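Local coordinates for enterobactin synthetase component F-related protein (Vibrio cholerae serotype O1, PDB 4OXI) that probably activates glycine with ATP as a nonribosomal-peptide-synthetase-like adenylation domain in a lipopolysaccharide modification pathway that gives resistance to antimicrobial peptides, at residues A[68-72]-A[106-111]; A[256-261]-A[281-286]; A[340-345]-A[380-384]. All blocks are in the same frame, centred on the assembly; numbering follows the deposited sequence.

Contact 1 (A[68-72]-A[106-111]); sequences ALWVK and RDLAAY
K72, just past strand 67-71, reaches D107, the N-cap of helix 108-119, passing the R106 carbonyl oxygen on the way. CB and CG lead off with CG anti to the carbonyl carbon (chi1 -64°), and beyond CG the chain is fully extended, so its whole length is spent on crossing. CD comes within 4.2 Å of D107 OD1, CE lies 3.3 Å from R106 O, and NZ closes a salt bridge with D107 OD1 at 2.9 Å. NZ meets the anti lone pair of OD1, the one turned away from the other oxygen. The second oxygen is already engaged: A109 N donates to D107 OD2 over 3.0 Å with a nearly straight bond of 171°. One carboxylate thus caps the helix and holds the lysine, a double task suited to aspartate, whose short side chain can turn back to the first turn. The lysine and the helix N-terminus would both be expected to stabilise its negative charge, though D151, close by, would probably work against this.

Behind this polar edge the contact is apolar. V71 CG1 packs on L108 CB at 4.3 Å. L69 sends CD2 into the angle between two helix residues, 4.0 Å from L108 CD1 and 3.9 Å from Y111 CB, while its CD1 lies over one face of the Y111 ring. Branched aliphatic side chains suit these buried places because they fill space without needing polar partners.

Strand 67-71 lies between strands 74-77 and 282-285 in a mixed sheet. Helix 108-119 packs against the sheet, where Y111 also touches V285, and L108 and L69 both reach M81 of helix 78-95.

Contact 2 (A[256-261]-A[281-286]); sequences DRVGQY and ACLYVV
V258 and Y284 hold the middle of a parallel pair of strands, joined by the bond from Y284 N to V258 O, 2.7 Å long. V258 N donates in turn to C282 O at 2.7 Å, and Q260 N to Y284 O at 2.8 Å, the latter noticeably bent at 141°. C282 N to D256 O and V286 N to Q260 O complete the ladder at its two ends.

On the face that carries V258 and Q260, L283 CD1 settles 4.0 Å from V258 CG1 and 3.8 Å from Q260 CB, while L283 CD2 lies 4.0 Å from Q260 CG. A leucine suits this place because its fork spreads over both neighbours. On the other face G259 has no side chain, and the Y284 ring lies towards R257. R257 CB, CG and CD meet the ring at Y284 CE2, CG at 3.6 Å. With CG anti to the carbonyl carbon (chi1 -64°), the chain extends to NE and carries the guanidinium to Y284 OH, which lies over its face, 3.3 Å from R257 CZ. The planes are 23° apart, and the angle is too poor for a hydrogen bond.

Farther out, R257 NH1 binds H301 O, consistent with its holding the guanidinium there. The buried amide of Q260 is satisfied by Y111 through OE1 and D272 through NE2. D256 is tied to N253 and R331.

The pair forms a beta-alpha-beta crossover through helix 268-279, whose I273 and S276 cover L283. Strand 67-71 adjoins 282-285 on its far side, and backbone bonds from R257 and G259 to V305 lead on to strand 305-308.

Contact 3 (A[340-345]-A[380-384]); sequences LLHDLA and MASVP
The start of helix 342-352 is tied here to the loop between strands 370-373 and 387-388, in the part of the adenylation domain that holds glycyl-adenosine-5'-phosphate. Two backbone bonds bridge the segments around L341 and S382. V383 N donates to L340 O at 3.0 Å, almost straight at 176°. H342 N donates to A381 O at 3.1 Å, but approaches from above the carbonyl plane, 44° out of it. L341 occupies the N-cap position and has no polar side chain; A381 O takes the amide of H342, the first helical residue.

The apolar half centres on V383. Its CG2 lies 3.8 Å from L340 CG and 4.0 Å from A345 CB, filling the angle between L340, just before the N-cap, and the first helical turn. L340 and V383 lie side by side and point the same way, with L340 CG and CD2 against V383 CG2 and CB. Valine suits this position because both methyls start directly at CB, close to the backbone, and alanine at 345 leaves room for one of them.

On the more open side, H342 turns its CG anti to the backbone N (chi1 -176°), which places CG 3.3 Å from M380 O. A water lying in the plane of the imidazole, at its edge, is 2.8 Å from H342 ND1 and donates to S382 O. A second water accepts from L340 N and reaches V383 O weakly.

Backbone groups and waters thus carry nearly all the polar linkage, while side chains supply the apolar grip. No salt bridge joins the segments, which suggests that the loop's hold on the helix start rests mainly on backbone bonds and apolar packing.

How the contacts relate
Contacts 1 and 2 adjoin, their centres 10 Å apart, because strands 67-71 and 282-285 are neighbours in one sheet. Polar groups stitch them together: besides the link between Y111 and Q260, R106 NH2 lies 2.7 Å from Y261 O, a probable hydrogen bond, while W70 packs on Y284. Contact 3 stands apart, its nearest atoms about 13 Å from contact 2 and about 19 Å from contact 1. Contact 3 also lies nearer the bound glycyl-adenosine-5'-phosphate than contact 2 does: the side chain of L340 in contact 3 is about 6 Å from the ligand, and that of Y261 in contact 2 about 11 Å.

Contact 1 (A[68-72]-A[106-111])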
ATOM      1  N   ALA A  68      21.167   4.559  -5.013  1.00 22.24           N
ATOM      2  CA  ALA A  68      19.869   3.888  -5.207  1.00 22.56           C
ATOM      3  C   ALA A  68      18.903   4.118  -4.044  1.00 22.72           C
ATOM      4  O   ALA A  68      17.684   4.145  -4.233  1.00 23.07           O
ATOM      5  CB  ALA A  68      20.064   2.391  -5.410  1.00 20.35           C
ATOM      6  N   LEU A  69      19.456   4.273  -2.845  1.00 21.24           N
ATOM      7  CA  LEU A  69      18.658   4.318  -1.632  1.00 22.90           C
ATOM      8  C   LEU A  69      19.271   5.267  -0.608  1.00 19.18           C
ATOM      9  O   LEU A  69      20.476   5.193  -0.313  1.00 21.06           O
ATOM     10  CB  LEU A  69      18.583   2.911  -1.017  1.00 17.87           C
ATOM     11  CG  LEU A  69      17.724   2.748   0.247  1.00 18.72           C
ATOM     12  CD1 LEU A  69      16.244   2.921  -0.067  1.00 17.47           C
ATOM     13  CD2 LEU A  69      17.958   1.386   0.911  1.00 17.38           C
ATOM     14  N   TRP A  70      18.450   6.154  -0.056  1.00 19.91           N
ATOM     15  CA  TRP A  70      18.862   6.901   1.135  1.00 20.85           C
ATOM     16  C   TRP A  70      17.947   6.490   2.289  1.00 19.35           C
ATOM     17  O   TRP A  70      16.723   6.507   2.140  1.00 19.56           O
ATOM     18  CB  TRP A  70      18.756   8.406   0.904  1.00 18.61           C
ATOM     19  CG  TRP A  70      19.159   9.243   2.108  1.00 20.88           C
ATOM     20  CD1 TRP A  70      20.396   9.787   2.357  1.00 19.64           C
ATOM     21  CD2 TRP A  70      18.326   9.622   3.218  1.00 20.26           C
ATOM     22  NE1 TRP A  70      20.378  10.481   3.548  1.00 22.16           N
ATOM     23  CE2 TRP A  70      19.124  10.395   4.099  1.00 20.43           C
ATOM     24  CE3 TRP A  70      16.984   9.392   3.551  1.00 19.36           C
ATOM     25  CZ2 TRP A  70      18.625  10.929   5.297  1.00 20.41           C
ATOM     26  CZ3 TRP A  70      16.484   9.919   4.735  1.00 17.91           C
ATOM     27  CH2 TRP A  70      17.304  10.682   5.599  1.00 17.78           C
ATOM     28  N   VAL A  71      18.538   6.112   3.423  1.00 21.97           N
ATOM     29  CA  VAL A  71      17.762   5.732   4.610  1.00 22.76           C
ATOM     30  C   VAL A  71      18.569   5.969   5.898  1.00 20.15           C
ATOM     31  O   VAL A  71      19.713   5.507   6.031  1.00 19.43           O
ATOM     32  CB  VAL A  71      17.254   4.254   4.523  1.00 20.65           C
ATOM     33  CG1 VAL A  71      18.422   3.260   4.422  1.00 20.57           C
ATOM     34  CG2 VAL A  71      16.363   3.902   5.727  1.00 19.08           C
ATOM     35  N   LYS A  72      17.975   6.693   6.842  1.00 20.85           N
ATOM     36  CA  LYS A  72      18.653   6.987   8.120  1.00 27.34           C
ATOM     37  C   LYS A  72      20.074   7.494   7.925  1.00 22.57           C
ATOM     38  O   LYS A  72      21.028   6.870   8.394  1.00 21.26           O
ATOM     39  CB  LYS A  72      18.698   5.740   9.019  1.00 22.91           C
ATOM     40  CG  LYS A  72      17.313   5.234   9.460  1.00 28.77           C
ATOM     41  CD  LYS A  72      17.465   3.954  10.282  1.00 31.30           C
ATOM     42  CE  LYS A  72      16.124   3.384  10.641  1.00 37.02           C
ATOM     43  NZ  LYS A  72      16.296   2.099  11.365  1.00 42.11           N
ATOM     44  N   ARG A 106      11.243   0.715   7.424  1.00 27.43           N
ATOM     45  CA  ARG A 106      11.959   1.984   7.214  1.00 22.82           C
ATOM     46  C   ARG A 106      13.432   1.861   7.502  1.00 25.96           C
ATOM     47  O   ARG A 106      14.039   2.732   8.128  1.00 23.35           O
ATOM     48  CB  ARG A 106      11.339   3.126   8.034  1.00 21.23           C
ATOM     49  CG  ARG A 106       9.952   3.497   7.496  1.00 26.00           C
ATOM     50  CD  ARG A 106       9.289   4.668   8.198  1.00 25.99           C
ATOM     51  NE  ARG A 106       7.872   4.678   7.835  1.00 26.69           N
ATOM     52  CZ  ARG A 106       7.389   5.144   6.685  1.00 28.17           C
ATOM     53  NH1 ARG A 106       8.204   5.680   5.773  1.00 25.50           N
ATOM     54  NH2 ARG A 106       6.082   5.079   6.452  1.00 25.29           N
ATOM     55  N   ASP A 107      13.996   0.755   7.042  1.00 23.28           N
ATOM     56  CA  ASP A 107      15.357   0.402   7.368  1.00 24.24           C
ATOM     57  C   ASP A 107      15.949  -0.331   6.166  1.00 23.82           C
ATOM     58  O   ASP A 107      15.212  -0.948   5.381  1.00 22.27           O
ATOM     59  CB  ASP A 107      15.357  -0.509   8.593  1.00 26.86           C
ATOM     60  CG  ASP A 107      16.760  -0.886   9.043  1.00 29.76           C
ATOM     61  OD1 ASP A 107      17.303  -0.180   9.924  1.00 39.47           O
ATOM     62  OD2 ASP A 107      17.330  -1.874   8.515  1.00 30.72           O
ATOM     63  N   LEU A 108      17.267  -0.269   6.023  1.00 19.53           N
ATOM     64  CA  LEU A 108      17.955  -0.891   4.897  1.00 20.66           C
ATOM     65  C   LEU A 108      17.540  -2.347   4.674  1.00 22.90           C
ATOM     66  O   LEU A 108      17.379  -2.792   3.528  1.00 21.98           O
ATOM     67  CB  LEU A 108      19.460  -0.833   5.138  1.00 19.60           C
ATOM     68  CG  LEU A 108      20.322  -1.722   4.245  1.00 23.34           C
ATOM     69  CD1 LEU A 108      20.272  -1.208   2.807  1.00 20.47           C
ATOM     70  CD2 LEU A 108      21.763  -1.771   4.775  1.00 22.15           C
ATOM     71  N   ALA A 109      17.377  -3.085   5.768  1.00 21.44           N
ATOM     72  CA  ALA A 109      17.074  -4.513   5.686  1.00 21.66           C
ATOM     73  C   ALA A 109      15.757  -4.765   4.958  1.00 18.72           C
ATOM     74  O   ALA A 109      15.653  -5.708   4.192  1.00 23.16           O
ATOM     75  CB  ALA A 109      17.047  -5.124   7.064  1.00 18.18           C
ATOM     76  N   ALA A 110      14.758  -3.910   5.161  1.00 21.39           N
ATOM     77  CA  ALA A 110      13.476  -4.090   4.457  1.00 18.69           C
ATOM     78  C   ALA A 110      13.623  -3.919   2.951  1.00 21.52           C
ATOM     79  O   ALA A 110      13.097  -4.731   2.181  1.00 22.03           O
ATOM     80  CB  ALA A 110      12.425  -3.134   4.992  1.00 19.55           C
ATOM     81  N   TYR A 111      14.322  -2.861   2.525  1.00 19.55           N
ATOM     82  CA  TYR A 111      14.479  -2.579   1.092  1.00 18.11           C
ATOM     83  C   TYR A 111      15.430  -3.583   0.413  1.00 20.96           C
ATOM     84  O   TYR A 111      15.228  -3.942  -0.743  1.00 21.69           O
ATOM     85  CB  TYR A 111      14.893  -1.104   0.860  1.00 17.16           C
ATOM     86  CG  TYR A 111      13.876  -0.180   1.495  1.00 17.12           C
ATOM     87  CD1 TYR A 111      12.751   0.220   0.809  1.00 15.43           C
ATOM     88  CD2 TYR A 111      14.009   0.220   2.816  1.00 17.92           C
ATOM     89  CE1 TYR A 111      11.784   1.023   1.416  1.00 17.72           C
ATOM     90  CE2 TYR A 111      13.064   1.008   3.423  1.00 22.01           C
ATOM     91  CZ  TYR A 111      11.955   1.407   2.721  1.00 19.82           C
ATOM     92  OH  TYR A 111      11.023   2.193   3.353  1.00 22.23           O
TER

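Contact 2 (A[256-261]-A[281-286])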
ATOM      1  N   ASP A 256      16.475  11.769 -10.712  1.00 27.64           N
ATOM      2  CA  ASP A 256      15.289  11.971  -9.888  1.00 28.03           C
ATOM      3  C   ASP A 256      15.495  11.432  -8.465  1.00 26.67           C
ATOM      4  O   ASP A 256      16.275  10.496  -8.253  1.00 24.31           O
ATOM      5  CB  ASP A 256      14.063  11.326 -10.545  1.00 26.66           C
ATOM      6  CG  ASP A 256      13.426  12.223 -11.626  1.00 30.02           C
ATOM      7  OD1 ASP A 256      13.151  13.403 -11.328  1.00 30.17           O
ATOM      8  OD2 ASP A 256      13.191  11.753 -12.766  1.00 31.24           O
ATOM      9  N   ARG A 257      14.810  12.051  -7.501  1.00 22.27           N
ATOM     10  CA  ARG A 257      14.838  11.625  -6.103  1.00 22.26           C
ATOM     11  C   ARG A 257      13.420  11.332  -5.681  1.00 22.96           C
ATOM     12  O   ARG A 257      12.573  12.225  -5.671  1.00 20.46           O
ATOM     13  CB  ARG A 257      15.408  12.725  -5.205  1.00 25.69           C
ATOM     14  CG  ARG A 257      16.863  13.067  -5.507  1.00 26.51           C
ATOM     15  CD  ARG A 257      17.392  14.111  -4.530  1.00 27.10           C
ATOM     16  NE  ARG A 257      18.827  14.304  -4.693  1.00 31.91           N
ATOM     17  CZ  ARG A 257      19.604  14.917  -3.806  1.00 35.45           C
ATOM     18  NH1 ARG A 257      19.094  15.408  -2.676  1.00 34.15           N
ATOM     19  NH2 ARG A 257      20.893  15.036  -4.051  1.00 32.13           N
ATOM     20  N   VAL A 258      13.162  10.074  -5.348  1.00 21.68           N
ATOM     21  CA  VAL A 258      11.811   9.615  -5.117  1.00 19.32           C
ATOM     22  C   VAL A 258      11.530   9.429  -3.636  1.00 19.65           C
ATOM     23  O   VAL A 258      12.272   8.737  -2.933  1.00 21.33           O
ATOM     24  CB  VAL A 258      11.572   8.289  -5.840  1.00 23.69           C
ATOM     25  CG1 VAL A 258      10.148   7.804  -5.598  1.00 21.33           C
ATOM     26  CG2 VAL A 258      11.841   8.466  -7.328  1.00 23.08           C
ATOM     27  N   GLY A 259      10.469  10.066  -3.152  1.00 21.29           N
ATOM     28  CA  GLY A 259      10.084   9.895  -1.765  1.00 19.62           C
ATOM     29  C   GLY A 259       9.555   8.489  -1.526  1.00 22.12           C
ATOM     30  O   GLY A 259       8.942   7.885  -2.411  1.00 21.42           O
ATOM     31  N   GLN A 260       9.814   7.953  -0.338  1.00 19.99           N
ATOM     32  CA  GLN A 260       9.180   6.714   0.103  1.00 19.01           C
ATOM     33  C   GLN A 260       8.434   7.010   1.410  1.00 17.69           C
ATOM     34  O   GLN A 260       8.939   6.752   2.498  1.00 17.07           O
ATOM     35  CB  GLN A 260      10.226   5.609   0.303  1.00 16.06           C
ATOM     36  CG  GLN A 260       9.694   4.198   0.105  1.00 19.82           C
ATOM     37  CD  GLN A 260       8.705   3.782   1.185  1.00 20.09           C
ATOM     38  OE1 GLN A 260       9.098   3.243   2.225  1.00 20.20           O
ATOM     39  NE2 GLN A 260       7.420   4.037   0.949  1.00 17.26           N
ATOM     40  N   TYR A 261       7.236   7.567   1.296  1.00 16.80           N
ATOM     41  CA  TYR A 261       6.464   7.969   2.466  1.00 19.27           C
ATOM     42  C   TYR A 261       5.614   6.847   3.099  1.00 23.17           C
ATOM     43  O   TYR A 261       5.639   6.662   4.309  1.00 23.69           O
ATOM     44  CB  TYR A 261       5.575   9.154   2.089  1.00 18.53           C
ATOM     45  CG  TYR A 261       4.610   9.589   3.169  1.00 23.16           C
ATOM     46  CD1 TYR A 261       4.976  10.525   4.135  1.00 25.60           C
ATOM     47  CD2 TYR A 261       3.321   9.083   3.204  1.00 23.89           C
ATOM     48  CE1 TYR A 261       4.064  10.938   5.110  1.00 28.55           C
ATOM     49  CE2 TYR A 261       2.415   9.479   4.176  1.00 28.85           C
ATOM     50  CZ  TYR A 261       2.785  10.397   5.120  1.00 29.14           C
ATOM     51  OH  TYR A 261       1.848  10.770   6.064  1.00 41.48           O
ATOM     52  N   ALA A 281      16.699   5.833 -10.318  1.00 23.05           N
ATOM     53  CA  ALA A 281      16.642   7.004  -9.447  1.00 23.93           C
ATOM     54  C   ALA A 281      17.044   6.663  -8.019  1.00 26.17           C
ATOM     55  O   ALA A 281      17.360   5.501  -7.727  1.00 24.02           O
ATOM     56  CB  ALA A 281      15.251   7.609  -9.473  1.00 22.36           C
ATOM     57  N   CYS A 282      17.037   7.665  -7.129  1.00 22.02           N
ATOM     58  CA  CYS A 282      17.339   7.411  -5.722  1.00 21.30           C
ATOM     59  C   CYS A 282      16.082   7.493  -4.878  1.00 23.64           C
ATOM     60  O   CYS A 282      15.329   8.484  -4.945  1.00 21.16           O
ATOM     61  CB  CYS A 282      18.401   8.365  -5.159  1.00 20.94           C
ATOM     62  SG  CYS A 282      19.020   7.829  -3.489  1.00 23.43           S
ATOM     63  N   LEU A 283      15.853   6.439  -4.095  1.00 21.11           N
ATOM     64  CA  LEU A 283      14.682   6.354  -3.225  1.00 23.18           C
ATOM     65  C   LEU A 283      15.056   6.927  -1.855  1.00 19.76           C
ATOM     66  O   LEU A 283      16.064   6.531  -1.270  1.00 21.10           O
ATOM     67  CB  LEU A 283      14.230   4.890  -3.091  1.00 15.31           C
ATOM     68  CG  LEU A 283      12.928   4.561  -2.363  1.00 18.20           C
ATOM     69  CD1 LEU A 283      11.721   5.113  -3.110  1.00 15.02           C
ATOM     70  CD2 LEU A 283      12.775   3.052  -2.172  1.00 16.64           C
ATOM     71  N   TYR A 284      14.258   7.869  -1.356  1.00 17.70           N
ATOM     72  CA  TYR A 284      14.510   8.445  -0.040  1.00 19.06           C
ATOM     73  C   TYR A 284      13.462   7.966   0.963  1.00 19.79           C
ATOM     74  O   TYR A 284      12.284   8.321   0.870  1.00 17.75           O
ATOM     75  CB  TYR A 284      14.539   9.984  -0.105  1.00 16.29           C
ATOM     76  CG  TYR A 284      15.835  10.533  -0.689  1.00 20.69           C
ATOM     77  CD1 TYR A 284      16.786  11.138   0.126  1.00 19.65           C
ATOM     78  CD2 TYR A 284      16.113  10.423  -2.058  1.00 21.67           C
ATOM     79  CE1 TYR A 284      17.970  11.630  -0.396  1.00 24.18           C
ATOM     80  CE2 TYR A 284      17.308  10.917  -2.595  1.00 23.60           C
ATOM     81  CZ  TYR A 284      18.224  11.523  -1.753  1.00 26.89           C
ATOM     82  OH  TYR A 284      19.405  12.018  -2.262  1.00 37.28           O
ATOM     83  N   VAL A 285      13.897   7.159   1.924  1.00 18.77           N
ATOM     84  CA  VAL A 285      12.977   6.632   2.932  1.00 18.99           C
ATOM     85  C   VAL A 285      12.622   7.687   3.979  1.00 18.25           C
ATOM     86  O   VAL A 285      13.505   8.215   4.656  1.00 18.55           O
ATOM     87  CB  VAL A 285      13.593   5.407   3.623  1.00 20.73           C
ATOM     88  CG1 VAL A 285      12.680   4.900   4.748  1.00 18.00           C
ATOM     89  CG2 VAL A 285      13.835   4.315   2.581  1.00 19.53           C
ATOM     90  N   VAL A 286      11.334   7.992   4.123  1.00 19.12           N
ATOM     91  CA  VAL A 286      10.901   8.981   5.112  1.00 18.29           C
ATOM     92  C   VAL A 286      10.946   8.369   6.502  1.00 20.17           C
ATOM     93  O   VAL A 286      10.213   7.422   6.784  1.00 23.48           O
ATOM     94  CB  VAL A 286       9.478   9.475   4.833  1.00 21.01           C
ATOM     95  CG1 VAL A 286       9.016  10.430   5.941  1.00 22.25           C
ATOM     96  CG2 VAL A 286       9.420  10.164   3.464  1.00 17.80           C
TER

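Contact 3 (A[340-345]-A[380-384])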
ATOM      1  N   LEU A 340      -9.440  13.647  -3.694  1.00 31.76           N
ATOM      2  CA  LEU A 340      -8.546  14.800  -3.775  1.00 33.37           C
ATOM      3  C   LEU A 340      -9.400  16.038  -3.994  1.00 34.65           C
ATOM      4  O   LEU A 340     -10.111  16.140  -4.996  1.00 35.68           O
ATOM      5  CB  LEU A 340      -7.553  14.625  -4.927  1.00 27.38           C
ATOM      6  CG  LEU A 340      -6.532  15.736  -5.150  1.00 30.74           C
ATOM      7  CD1 LEU A 340      -5.705  15.948  -3.891  1.00 32.35           C
ATOM      8  CD2 LEU A 340      -5.627  15.407  -6.325  1.00 28.36           C
ATOM      9  N   LEU A 341      -9.369  16.970  -3.053  1.00 37.30           N
ATOM     10  CA  LEU A 341     -10.165  18.181  -3.214  1.00 39.23           C
ATOM     11  C   LEU A 341      -9.441  19.215  -4.061  1.00 36.39           C
ATOM     12  O   LEU A 341      -8.218  19.351  -3.973  1.00 37.27           O
ATOM     13  CB  LEU A 341     -10.555  18.759  -1.861  1.00 40.21           C
ATOM     14  CG  LEU A 341     -11.809  18.053  -1.357  1.00 44.62           C
ATOM     15  CD1 LEU A 341     -12.264  18.612  -0.048  1.00 47.37           C
ATOM     16  CD2 LEU A 341     -12.900  18.217  -2.385  1.00 47.47           C
ATOM     17  N   HIS A 342     -10.202  19.919  -4.895  1.00 36.99           N
ATOM     18  CA  HIS A 342      -9.630  20.875  -5.828  1.00 37.14           C
ATOM     19  C   HIS A 342      -8.761  21.885  -5.100  1.00 38.40           C
ATOM     20  O   HIS A 342      -7.625  22.148  -5.521  1.00 38.83           O
ATOM     21  CB  HIS A 342     -10.718  21.607  -6.612  1.00 40.38           C
ATOM     22  CG  HIS A 342     -10.171  22.532  -7.651  1.00 39.17           C
ATOM     23  ND1 HIS A 342      -9.977  22.145  -8.960  1.00 41.58           N
ATOM     24  CD2 HIS A 342      -9.726  23.808  -7.563  1.00 34.76           C
ATOM     25  CE1 HIS A 342      -9.456  23.151  -9.641  1.00 42.67           C
ATOM     26  NE2 HIS A 342      -9.294  24.171  -8.816  1.00 42.19           N
ATOM     27  N   ASP A 343      -9.292  22.426  -4.004  1.00 36.73           N
ATOM     28  CA  ASP A 343      -8.596  23.445  -3.220  1.00 40.90           C
ATOM     29  C   ASP A 343      -7.298  22.934  -2.591  1.00 38.77           C
ATOM     30  O   ASP A 343      -6.324  23.690  -2.454  1.00 41.12           O
ATOM     31  CB  ASP A 343      -9.526  24.040  -2.150  1.00 41.95           C
ATOM     32  CG  ASP A 343     -10.672  24.859  -2.756  1.00 56.24           C
ATOM     33  OD1 ASP A 343     -10.511  25.375  -3.891  1.00 50.21           O
ATOM     34  OD2 ASP A 343     -11.735  24.983  -2.098  1.00 61.08           O
ATOM     35  N   LEU A 344      -7.277  21.662  -2.204  1.00 34.83           N
ATOM     36  CA  LEU A 344      -6.040  21.064  -1.707  1.00 33.90           C
ATOM     37  C   LEU A 344      -5.028  20.907  -2.832  1.00 33.31           C
ATOM     38  O   LEU A 344      -3.857  21.259  -2.684  1.00 33.20           O
ATOM     39  CB  LEU A 344      -6.307  19.702  -1.077  1.00 35.55           C
ATOM     40  CG  LEU A 344      -6.916  19.685   0.317  1.00 35.69           C
ATOM     41  CD1 LEU A 344      -6.844  18.267   0.861  1.00 36.29           C
ATOM     42  CD2 LEU A 344      -6.201  20.676   1.237  1.00 34.56           C
ATOM     43  N   ALA A 345      -5.473  20.374  -3.963  1.00 30.13           N
ATOM     44  CA  ALA A 345      -4.549  20.150  -5.055  1.00 29.12           C
ATOM     45  C   ALA A 345      -3.999  21.495  -5.522  1.00 35.45           C
ATOM     46  O   ALA A 345      -2.824  21.595  -5.894  1.00 33.31           O
ATOM     47  CB  ALA A 345      -5.218  19.410  -6.192  1.00 28.44           C
ATOM     48  N   MET A 380     -14.155  22.874 -10.823  1.00 50.15           N
ATOM     49  CA  MET A 380     -14.896  21.814 -10.125  1.00 45.51           C
ATOM     50  C   MET A 380     -14.488  21.771  -8.657  1.00 44.89           C
ATOM     51  O   MET A 380     -13.427  22.275  -8.293  1.00 43.89           O
ATOM     52  CB  MET A 380     -14.629  20.441 -10.759  1.00 46.49           C
ATOM     53  CG  MET A 380     -14.794  20.377 -12.267  1.00 52.05           C
ATOM     54  SD  MET A 380     -14.275  18.788 -12.968  1.00 61.30           S
ATOM     55  CE  MET A 380     -15.355  17.668 -12.092  1.00 45.48           C
ATOM     56  N   ALA A 381     -15.309  21.156  -7.810  1.00 41.99           N
ATOM     57  CA  ALA A 381     -14.993  21.100  -6.378  1.00 43.59           C
ATOM     58  C   ALA A 381     -14.023  19.971  -6.000  1.00 41.99           C
ATOM     59  O   ALA A 381     -13.337  20.039  -4.971  1.00 41.18           O
ATOM     60  CB  ALA A 381     -16.261  20.992  -5.566  1.00 47.31           C
ATOM     61  N   SER A 382     -13.981  18.925  -6.819  1.00 43.61           N
ATOM     62  CA  SER A 382     -13.069  17.806  -6.578  1.00 43.85           C
ATOM     63  C   SER A 382     -12.297  17.493  -7.848  1.00 36.72           C
ATOM     64  O   SER A 382     -12.710  17.868  -8.948  1.00 43.63           O
ATOM     65  CB  SER A 382     -13.850  16.566  -6.170  1.00 43.33           C
ATOM     66  OG  SER A 382     -14.728  16.202  -7.222  1.00 48.14           O
ATOM     67  N   VAL A 383     -11.176  16.805  -7.692  1.00 32.58           N
ATOM     68  CA  VAL A 383     -10.386  16.368  -8.830  1.00 28.50           C
ATOM     69  C   VAL A 383     -10.918  15.017  -9.271  1.00 28.83           C
ATOM     70  O   VAL A 383     -11.070  14.105  -8.450  1.00 31.45           O
ATOM     71  CB  VAL A 383      -8.905  16.262  -8.452  1.00 29.24           C
ATOM     72  CG1 VAL A 383      -8.065  15.832  -9.645  1.00 25.67           C
ATOM     73  CG2 VAL A 383      -8.407  17.588  -7.889  1.00 28.56           C
ATOM     74  N   PRO A 384     -11.235  14.884 -10.563  1.00 27.05           N
ATOM     75  CA  PRO A 384     -11.674  13.595 -11.123  1.00 29.44           C
ATOM     76  C   PRO A 384     -10.632  12.502 -10.875  1.00 29.91           C
ATOM     77  O   PRO A 384      -9.451  12.824 -10.750  1.00 28.40           O
ATOM     78  CB  PRO A 384     -11.751  13.873 -12.627  1.00 30.27           C
ATOM     79  CG  PRO A 384     -11.948  15.389 -12.735  1.00 30.59           C
ATOM     80  CD  PRO A 384     -11.246  15.981 -11.552  1.00 29.94           C
TER
HETATM   81  O   HOH W   1     -10.088  12.022  -6.086  1.00 35.47           O
HETATM   82  O   HOH W   2     -10.662  19.875 -10.473  1.00 37.97           O